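Local coordinates for protein tryparedoxin II (Crithidia fasciculata, PDB 1I5G) that probably shuttles electrons from trypanothione to peroxidases as a thioredoxin-like dithiol protein, and binds glutathionylspermidine, at residues D52-H57 and K83-A88; K61-M66 and K138-P143. The protein carries 1 engineered substitution. One frame throughout, in Å; residues are numbered along the deposited sequence.

Contact 1 of 2, residues D52-H57 and K83-A88; sequences DFYKAH and KMPWLA
Trp86 reaches Tyr54 with two parts of its side chain, both lying over one face of the phenol ring. The benzo edge of the indole comes in at the base of the ring, CE3 standing 3.7 Å from Tyr54 CG, and makes a T-shaped pair with ring centroids 5.4 Å apart and planes at 76°. Further out, Trp86 CB lies 3.7 Å from Tyr54 CZ and forms an off-centre CH-pi contact. Pro85 adds its CG, 3.7 Å from Tyr54 CD2, on an oblique approach. In Tyr54, CG set anti to the backbone N (chi1 -174°) carries the phenol out from helix 41-57 of the thioredoxin-like fold toward Pro85 and Trp86; the loop 83-86 that it meets leads into strand 87-88 of the central sheet. Trp86 instead sets CG between its own N and carbonyl carbon (chi1 49°), which folds the indole back over its own loop: Met84 CB, 3.5 Å above the indole plane, and Pro85 CD cover one face. The indole also packs on Leu50 and Ile51, one helical turn before Tyr54. At the far end of the phenol, Tyr54 OH is hydrogen-bonded to Glu64 OE2 on strand 63-69, which anchors the ring to the sheet.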
ATOM      1  N   ASP A  52     -11.386  -2.254  -6.709  1.00  6.44           N
ATOM      2  CA  ASP A  52     -11.789  -2.639  -8.059  1.00  7.24           C
ATOM      3  C   ASP A  52     -10.549  -2.657  -8.940  1.00  7.18           C
ATOM      4  O   ASP A  52     -10.328  -3.542  -9.786  1.00  7.40           O
ATOM      5  CB  ASP A  52     -12.849  -1.684  -8.623  1.00 10.42           C
ATOM      6  CG  ASP A  52     -14.225  -1.803  -7.953  1.00 12.74           C
ATOM      7  OD1 ASP A  52     -14.477  -2.805  -7.245  1.00 14.98           O
ATOM      8  OD2 ASP A  52     -15.040  -0.878  -8.165  1.00 16.03           O
ATOM      9  N   PHE A  53      -9.642  -1.685  -8.809  1.00  5.44           N
ATOM     10  CA  PHE A  53      -8.417  -1.579  -9.589  1.00  4.79           C
ATOM     11  C   PHE A  53      -7.505  -2.781  -9.348  1.00  5.66           C
ATOM     12  O   PHE A  53      -6.939  -3.346 -10.288  1.00  4.88           O
ATOM     13  CB  PHE A  53      -7.678  -0.285  -9.227  1.00  5.04           C
ATOM     14  CG  PHE A  53      -6.580   0.050 -10.189  1.00  4.81           C
ATOM     15  CD1 PHE A  53      -5.296  -0.449 -10.008  1.00  4.51           C
ATOM     16  CD2 PHE A  53      -6.815   0.862 -11.289  1.00  4.46           C
ATOM     17  CE1 PHE A  53      -4.300  -0.147 -10.883  1.00  5.03           C
ATOM     18  CE2 PHE A  53      -5.822   1.173 -12.180  1.00  4.97           C
ATOM     19  CZ  PHE A  53      -4.554   0.653 -11.971  1.00  4.75           C
ATOM     20  N   TYR A  54      -7.374  -3.145  -8.084  1.00  4.10           N
ATOM     21  CA  TYR A  54      -6.571  -4.286  -7.680  1.00  4.41           C
ATOM     22  C   TYR A  54      -7.131  -5.594  -8.259  1.00  5.54           C
ATOM     23  O   TYR A  54      -6.391  -6.415  -8.773  1.00  5.98           O
ATOM     24  CB  TYR A  54      -6.543  -4.387  -6.184  1.00  4.45           C
ATOM     25  CG  TYR A  54      -5.668  -5.406  -5.542  1.00  4.32           C
ATOM     26  CD1 TYR A  54      -4.316  -5.189  -5.320  1.00  3.79           C
ATOM     27  CD2 TYR A  54      -6.191  -6.614  -5.134  1.00  4.68           C
ATOM     28  CE1 TYR A  54      -3.501  -6.087  -4.717  1.00  3.99           C
ATOM     29  CE2 TYR A  54      -5.375  -7.549  -4.510  1.00  4.70           C
ATOM     30  CZ  TYR A  54      -4.015  -7.290  -4.305  1.00  4.40           C
ATOM     31  OH  TYR A  54      -3.237  -8.236  -3.664  1.00  5.53           O
ATOM     32  N   LYS A  55      -8.449  -5.785  -8.173  1.00  6.68           N
ATOM     33  CA  LYS A  55      -9.010  -7.021  -8.715  1.00  8.16           C
ATOM     34  C   LYS A  55      -8.797  -7.063 -10.215  1.00  8.91           C
ATOM     35  O   LYS A  55      -8.480  -8.094 -10.797  1.00  8.67           O
ATOM     36  CB  LYS A  55     -10.493  -7.102  -8.365  1.00 11.26           C
ATOM     37  CG  LYS A  55     -10.727  -7.250  -6.878  1.00 14.54           C
ATOM     38  CD  LYS A  55     -12.222  -7.282  -6.556  1.00 17.13           C
ATOM     39  CE  LYS A  55     -12.577  -7.320  -5.087  1.00 18.27           C
ATOM     40  NZ  LYS A  55     -14.035  -7.054  -4.858  1.00 20.61           N
ATOM     41  N   ALA A  56      -8.946  -5.942 -10.900  1.00  6.33           N
ATOM     42  CA  ALA A  56      -8.788  -5.920 -12.341  1.00  7.52           C
ATOM     43  C   ALA A  56      -7.370  -6.137 -12.831  1.00  7.21           C
ATOM     44  O   ALA A  56      -7.115  -6.817 -13.828  1.00  8.29           O
ATOM     45  CB  ALA A  56      -9.332  -4.610 -12.895  1.00  7.25           C
ATOM     46  N   HIS A  57      -6.403  -5.545 -12.124  1.00  5.92           N
ATOM     47  CA  HIS A  57      -5.051  -5.357 -12.638  1.00  5.20           C
ATOM     48  C   HIS A  57      -3.874  -5.920 -11.840  1.00  4.43           C
ATOM     49  O   HIS A  57      -2.780  -5.945 -12.397  1.00  5.44           O
ATOM     50  CB  HIS A  57      -4.814  -3.854 -12.848  1.00  5.85           C
ATOM     51  CG  HIS A  57      -5.855  -3.168 -13.678  1.00  5.66           C
ATOM     52  ND1 HIS A  57      -6.115  -3.542 -14.979  1.00  7.97           N
ATOM     53  CD2 HIS A  57      -6.677  -2.128 -13.403  1.00  6.45           C
ATOM     54  CE1 HIS A  57      -7.072  -2.761 -15.450  1.00  8.15           C
ATOM     55  NE2 HIS A  57      -7.434  -1.886 -14.524  1.00  6.94           N
ATOM     56  N   LYS A  83     -11.639  -5.216   5.237  1.00  5.44           N
ATOM     57  CA  LYS A  83     -12.365  -4.883   4.003  1.00  7.95           C
ATOM     58  C   LYS A  83     -11.480  -4.998   2.779  1.00  8.34           C
ATOM     59  O   LYS A  83     -11.985  -4.891   1.667  1.00  9.13           O
ATOM     60  CB  LYS A  83     -12.898  -3.452   4.051  1.00  9.32           C
ATOM     61  CG  LYS A  83     -13.827  -3.225   5.238  1.00 11.18           C
ATOM     62  CD  LYS A  83     -14.355  -1.806   5.435  1.00 12.90           C
ATOM     63  CE  LYS A  83     -15.383  -1.665   6.577  1.00 15.53           C
ATOM     64  NZ  LYS A  83     -15.863  -0.238   6.663  1.00 18.56           N
ATOM     65  N   MET A  84     -10.177  -5.194   2.931  1.00  5.84           N
ATOM     66  CA  MET A  84      -9.219  -5.093   1.821  1.00  6.15           C
ATOM     67  C   MET A  84      -8.629  -6.421   1.426  1.00  6.05           C
ATOM     68  O   MET A  84      -8.418  -7.273   2.300  1.00  6.54           O
ATOM     69  CB  MET A  84      -8.083  -4.163   2.260  1.00  5.08           C
ATOM     70  CG  MET A  84      -8.538  -2.786   2.660  1.00  4.74           C
ATOM     71  SD  MET A  84      -7.185  -1.807   3.395  1.00  4.07           S
ATOM     72  CE  MET A  84      -8.068  -0.366   3.866  1.00  5.76           C
ATOM     73  N   PRO A  85      -8.358  -6.616   0.137  1.00  5.71           N
ATOM     74  CA  PRO A  85      -7.834  -7.884  -0.368  1.00  6.23           C
ATOM     75  C   PRO A  85      -6.330  -8.030  -0.430  1.00  5.41           C
ATOM     76  O   PRO A  85      -5.843  -9.094  -0.817  1.00  7.61           O
ATOM     77  CB  PRO A  85      -8.456  -7.904  -1.771  1.00  6.56           C
ATOM     78  CG  PRO A  85      -8.330  -6.452  -2.162  1.00  6.38           C
ATOM     79  CD  PRO A  85      -8.635  -5.662  -0.944  1.00  6.49           C
ATOM     80  N   TRP A  86      -5.597  -6.965  -0.057  1.00  4.09           N
ATOM     81  CA  TRP A  86      -4.153  -6.886  -0.279  1.00  4.26           C
ATOM     82  C   TRP A  86      -3.357  -7.049   1.003  1.00  2.96           C
ATOM     83  O   TRP A  86      -3.870  -7.660   1.938  1.00  4.21           O
ATOM     84  CB  TRP A  86      -3.835  -5.593  -1.041  1.00  3.47           C
ATOM     85  CG  TRP A  86      -4.464  -4.396  -0.444  1.00  2.87           C
ATOM     86  CD1 TRP A  86      -4.264  -3.863   0.809  1.00  2.95           C
ATOM     87  CD2 TRP A  86      -5.426  -3.553  -1.050  1.00  3.48           C
ATOM     88  NE1 TRP A  86      -5.037  -2.756   1.009  1.00  2.95           N
ATOM     89  CE2 TRP A  86      -5.768  -2.532  -0.135  1.00  3.44           C
ATOM     90  CE3 TRP A  86      -6.050  -3.556  -2.315  1.00  4.22           C
ATOM     91  CZ2 TRP A  86      -6.705  -1.541  -0.437  1.00  3.46           C
ATOM     92  CZ3 TRP A  86      -6.952  -2.563  -2.606  1.00  4.20           C
ATOM     93  CH2 TRP A  86      -7.289  -1.595  -1.694  1.00  4.53           C
ATOM     94  N   LEU A  87      -2.135  -6.567   1.100  1.00  2.69           N
ATOM     95  CA  LEU A  87      -1.252  -6.757   2.233  1.00  2.66           C
ATOM     96  C   LEU A  87      -1.357  -5.579   3.199  1.00  2.26           C
ATOM     97  O   LEU A  87      -1.922  -4.526   2.868  1.00  3.05           O
ATOM     98  CB  LEU A  87       0.195  -6.883   1.757  1.00  3.22           C
ATOM     99  CG  LEU A  87       0.446  -7.986   0.720  1.00  5.27           C
ATOM    100  CD1 LEU A  87       1.921  -8.100   0.415  1.00  5.89           C
ATOM    101  CD2 LEU A  87      -0.152  -9.357   1.149  1.00  5.62           C
ATOM    102  N   ALA A  88      -0.802  -5.748   4.392  1.00  3.15           N
ATOM    103  CA  ALA A  88      -0.681  -4.628   5.298  1.00  2.69           C
ATOM    104  C   ALA A  88       0.579  -4.738   6.109  1.00  2.16           C
ATOM    105  O   ALA A  88       1.040  -5.803   6.506  1.00  3.14           O
ATOM    106  CB  ALA A  88      -1.877  -4.523   6.235  1.00  3.40           C
TER

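Contact 2 of 2, residues K61-M66 and K138-P143; sequences KNFEVM and KDFPWP
Phe140 makes an apolar contact with Lys61 and Phe63 that fastens the C-terminal tail, beyond helix 127-133, to the start of strand 63-69 in the central sheet. Lys61 covers one face of the Phe140 ring: its CB sits 4.1 Å from the ring centroid, close to the normal, in a CH-pi contact. A bend at chi2 (-68°) then takes the rest of the lysine chain off, with CD still 4.2 Å from Phe140 CD1. The backbone of Lys61 takes part too, since its O is 3.6 Å from Phe140 CE1. The two phenyl rings meet obliquely, planes at 32° and centroids 5.2 Å apart, and the nearest approach is from Phe140 CZ to Phe63 CD2 at 3.5 Å. Phe63 is itself wedged in the core, edge-to-face with Phe32 and against Tyr54 and His57 of helix 41-57. On the tail side, Pro141 CB lies 3.8 Å above the centre of the opposite face of Phe140, so the ring is sandwiched between lysine and proline. Were Phe140 cut back to an alanine, a gap would probably open beside Phe63, and Lys61 CB and Pro141 would lose the ring that separates them. The tail is held in shape by Asp134, whose carboxylate binds the backbone N of Lys138 and Asp139 and the indole NE1 of Trp142, while Trp142 packs on helix 127-133 and receives Phe140 CA over its ring face. The peptide bond before Pro141 is cis, and Trp142 N bonds to Asp139 O at 2.9 Å across the bend. With the backbone angles of Phe140 and Pro141, this defines a type VIa beta turn, in which the proline commonly stacks on the aromatic residue before it.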
ATOM      1  N   LYS A  61      -0.787  -6.630 -14.301  1.00  7.09           N
ATOM      2  CA  LYS A  61       0.152  -5.513 -14.273  1.00  7.45           C
ATOM      3  C   LYS A  61       1.231  -5.762 -13.210  1.00  5.88           C
ATOM      4  O   LYS A  61       2.098  -4.899 -13.033  1.00  7.30           O
ATOM      5  CB  LYS A  61      -0.563  -4.186 -14.012  1.00  9.35           C
ATOM      6  CG  LYS A  61      -1.579  -3.763 -15.049  1.00 12.40           C
ATOM      7  CD  LYS A  61      -0.981  -3.401 -16.390  1.00 14.29           C
ATOM      8  CE  LYS A  61      -2.053  -2.868 -17.327  1.00 15.55           C
ATOM      9  NZ  LYS A  61      -1.762  -3.169 -18.755  1.00 18.54           N
ATOM     10  N   ASN A  62       1.176  -6.903 -12.535  1.00  4.87           N
ATOM     11  CA  ASN A  62       2.219  -7.353 -11.615  1.00  4.37           C
ATOM     12  C   ASN A  62       2.564  -6.384 -10.490  1.00  3.87           C
ATOM     13  O   ASN A  62       3.693  -5.958 -10.324  1.00  4.47           O
ATOM     14  CB  ASN A  62       3.482  -7.768 -12.394  1.00  5.67           C
ATOM     15  CG  ASN A  62       4.389  -8.652 -11.586  1.00  5.78           C
ATOM     16  OD1 ASN A  62       3.880  -9.495 -10.829  1.00  7.86           O
ATOM     17  ND2 ASN A  62       5.694  -8.476 -11.729  1.00  6.89           N
ATOM     18  N   PHE A  63       1.512  -6.082  -9.733  1.00  3.31           N
ATOM     19  CA  PHE A  63       1.713  -5.192  -8.598  1.00  2.90           C
ATOM     20  C   PHE A  63       1.058  -5.750  -7.345  1.00  3.04           C
ATOM     21  O   PHE A  63       0.206  -6.656  -7.404  1.00  3.65           O
ATOM     22  CB  PHE A  63       1.285  -3.733  -8.866  1.00  2.41           C
ATOM     23  CG  PHE A  63      -0.174  -3.509  -9.033  1.00  3.13           C
ATOM     24  CD1 PHE A  63      -1.034  -3.318  -7.998  1.00  3.28           C
ATOM     25  CD2 PHE A  63      -0.724  -3.477 -10.307  1.00  3.87           C
ATOM     26  CE1 PHE A  63      -2.395  -3.103  -8.213  1.00  3.36           C
ATOM     27  CE2 PHE A  63      -2.087  -3.260 -10.539  1.00  4.30           C
ATOM     28  CZ  PHE A  63      -2.936  -3.082  -9.479  1.00  4.42           C
ATOM     29  N   GLU A  64       1.452  -5.207  -6.201  1.00  2.87           N
ATOM     30  CA  GLU A  64       0.880  -5.508  -4.893  1.00  2.78           C
ATOM     31  C   GLU A  64       0.510  -4.183  -4.210  1.00  2.80           C
ATOM     32  O   GLU A  64       1.105  -3.161  -4.536  1.00  2.92           O
ATOM     33  CB  GLU A  64       1.871  -6.298  -4.039  1.00  3.65           C
ATOM     34  CG  GLU A  64       1.314  -6.859  -2.740  1.00  4.75           C
ATOM     35  CD  GLU A  64       0.040  -7.614  -2.987  1.00  4.43           C
ATOM     36  OE1 GLU A  64       0.166  -8.823  -3.316  1.00  7.63           O
ATOM     37  OE2 GLU A  64      -1.043  -7.061  -2.884  1.00  4.12           O
ATOM     38  N   VAL A  65      -0.435  -4.195  -3.280  1.00  2.13           N
ATOM     39  CA  VAL A  65      -0.766  -3.030  -2.477  1.00  2.27           C
ATOM     40  C   VAL A  65      -0.500  -3.404  -1.033  1.00  2.79           C
ATOM     41  O   VAL A  65      -0.790  -4.517  -0.589  1.00  3.61           O
ATOM     42  CB  VAL A  65      -2.216  -2.554  -2.710  1.00  2.82           C
ATOM     43  CG1 VAL A  65      -2.674  -1.520  -1.717  1.00  3.11           C
ATOM     44  CG2 VAL A  65      -2.454  -2.131  -4.165  1.00  3.32           C
ATOM     45  N   MET A  66       0.060  -2.456  -0.275  1.00  2.45           N
ATOM     46  CA  MET A  66       0.295  -2.628   1.142  1.00  3.57           C
ATOM     47  C   MET A  66      -0.282  -1.466   1.926  1.00  3.24           C
ATOM     48  O   MET A  66       0.171  -0.334   1.767  1.00  2.84           O
ATOM     49  CB  MET A  66       1.758  -2.757   1.467  1.00  6.18           C
ATOM     50  CG  MET A  66       1.903  -3.306   2.883  1.00  8.79           C
ATOM     51  SD  MET A  66       3.629  -3.391   3.351  1.00 10.19           S
ATOM     52  CE  MET A  66       4.096  -4.914   2.228  1.00  9.47           C
ATOM     53  N   LYS A 138      -4.293   1.964 -18.543  1.00  5.57           N
ATOM     54  CA  LYS A 138      -3.633   2.184 -19.841  1.00  5.86           C
ATOM     55  C   LYS A 138      -2.225   2.757 -19.737  1.00  7.09           C
ATOM     56  O   LYS A 138      -1.330   2.456 -20.526  1.00  8.12           O
ATOM     57  CB  LYS A 138      -4.485   3.062 -20.766  1.00  6.73           C
ATOM     58  CG  LYS A 138      -5.862   2.522 -21.072  1.00  6.71           C
ATOM     59  CD  LYS A 138      -6.720   3.527 -21.805  1.00  7.39           C
ATOM     60  CE  LYS A 138      -8.044   2.863 -22.123  1.00  7.58           C
ATOM     61  NZ  LYS A 138      -9.020   3.816 -22.751  1.00  9.22           N
ATOM     62  N   ASP A 139      -1.972   3.610 -18.742  1.00  6.24           N
ATOM     63  CA  ASP A 139      -0.711   4.308 -18.583  1.00  6.84           C
ATOM     64  C   ASP A 139       0.021   3.917 -17.324  1.00  5.61           C
ATOM     65  O   ASP A 139       0.993   4.535 -16.911  1.00  5.30           O
ATOM     66  CB  ASP A 139      -0.958   5.817 -18.543  1.00  8.62           C
ATOM     67  CG  ASP A 139      -1.448   6.394 -19.856  1.00 11.37           C
ATOM     68  OD1 ASP A 139      -1.033   5.897 -20.917  1.00 12.86           O
ATOM     69  OD2 ASP A 139      -2.257   7.362 -19.822  1.00 16.08           O
ATOM     70  N   PHE A 140      -0.461   2.856 -16.707  1.00  4.46           N
ATOM     71  CA  PHE A 140       0.195   2.291 -15.505  1.00  5.70           C
ATOM     72  C   PHE A 140       1.656   1.982 -15.830  1.00  6.68           C
ATOM     73  O   PHE A 140       1.934   1.492 -16.952  1.00  9.10           O
ATOM     74  CB  PHE A 140      -0.470   0.948 -15.191  1.00  6.49           C
ATOM     75  CG  PHE A 140       0.162   0.220 -14.032  1.00  5.84           C
ATOM     76  CD1 PHE A 140       1.253  -0.628 -14.212  1.00  7.37           C
ATOM     77  CD2 PHE A 140      -0.336   0.393 -12.756  1.00  6.82           C
ATOM     78  CE1 PHE A 140       1.797  -1.276 -13.108  1.00  7.88           C
ATOM     79  CE2 PHE A 140       0.218  -0.256 -11.669  1.00  8.01           C
ATOM     80  CZ  PHE A 140       1.273  -1.077 -11.853  1.00  7.82           C
ATOM     81  N   PRO A 141       2.615   2.225 -14.930  1.00  6.09           N
ATOM     82  CA  PRO A 141       2.473   2.706 -13.543  1.00  6.26           C
ATOM     83  C   PRO A 141       2.594   4.214 -13.321  1.00  5.43           C
ATOM     84  O   PRO A 141       2.915   4.660 -12.228  1.00  5.10           O
ATOM     85  CB  PRO A 141       3.674   2.060 -12.856  1.00  7.94           C
ATOM     86  CG  PRO A 141       4.576   1.688 -13.932  1.00  8.66           C
ATOM     87  CD  PRO A 141       4.030   2.007 -15.293  1.00  8.12           C
ATOM     88  N   TRP A 142       2.323   4.993 -14.347  1.00  4.66           N
ATOM     89  CA  TRP A 142       2.263   6.436 -14.212  1.00  5.42           C
ATOM     90  C   TRP A 142       3.539   7.031 -13.627  1.00  5.58           C
ATOM     91  O   TRP A 142       3.508   7.774 -12.649  1.00  5.74           O
ATOM     92  CB  TRP A 142       1.040   6.830 -13.400  1.00  5.57           C
ATOM     93  CG  TRP A 142      -0.200   6.075 -13.667  1.00  4.51           C
ATOM     94  CD1 TRP A 142      -0.994   6.108 -14.797  1.00  4.34           C
ATOM     95  CD2 TRP A 142      -0.809   5.129 -12.789  1.00  4.08           C
ATOM     96  NE1 TRP A 142      -2.050   5.245 -14.631  1.00  5.03           N
ATOM     97  CE2 TRP A 142      -1.972   4.644 -13.404  1.00  3.93           C
ATOM     98  CE3 TRP A 142      -0.494   4.675 -11.510  1.00  4.42           C
ATOM     99  CZ2 TRP A 142      -2.817   3.720 -12.787  1.00  4.34           C
ATOM    100  CZ3 TRP A 142      -1.311   3.781 -10.904  1.00  5.50           C
ATOM    101  CH2 TRP A 142      -2.451   3.299 -11.528  1.00  4.98           C
ATOM    102  N   PRO A 143       4.680   6.733 -14.226  1.00  6.72           N
ATOM    103  CA  PRO A 143       5.914   7.202 -13.597  1.00  7.22           C
ATOM    104  C   PRO A 143       5.935   8.724 -13.515  1.00  7.89           C
ATOM    105  O   PRO A 143       5.612   9.440 -14.471  1.00  9.42           O
ATOM    106  CB  PRO A 143       7.000   6.728 -14.548  1.00  7.57           C
ATOM    107  CG  PRO A 143       6.294   6.547 -15.862  1.00  7.62           C
ATOM    108  CD  PRO A 143       4.910   6.005 -15.486  1.00  7.41           C
TER

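Contacts 1 and 2 lie about 12 Å apart, centre to centre, and both reach the mixed sheet of the thioredoxin-like fold, where strands 87-88 and 63-69 run side by side and parallel. Along the chain the segments alternate: 52-57, 61-66, 83-88, 138-143. Helix 41-57 and strand 63-69 follow one another, so the first two segments flank a short connection. The contacts also touch directly: Leu87 N is 3.0 Å from Val65 O, a backbone bond between the strands, and His57 O packs 3.3 Å from Phe63 CE2. One side of the sheet is thereby tied to the helix end, the 83-86 loop and the C-terminal tail.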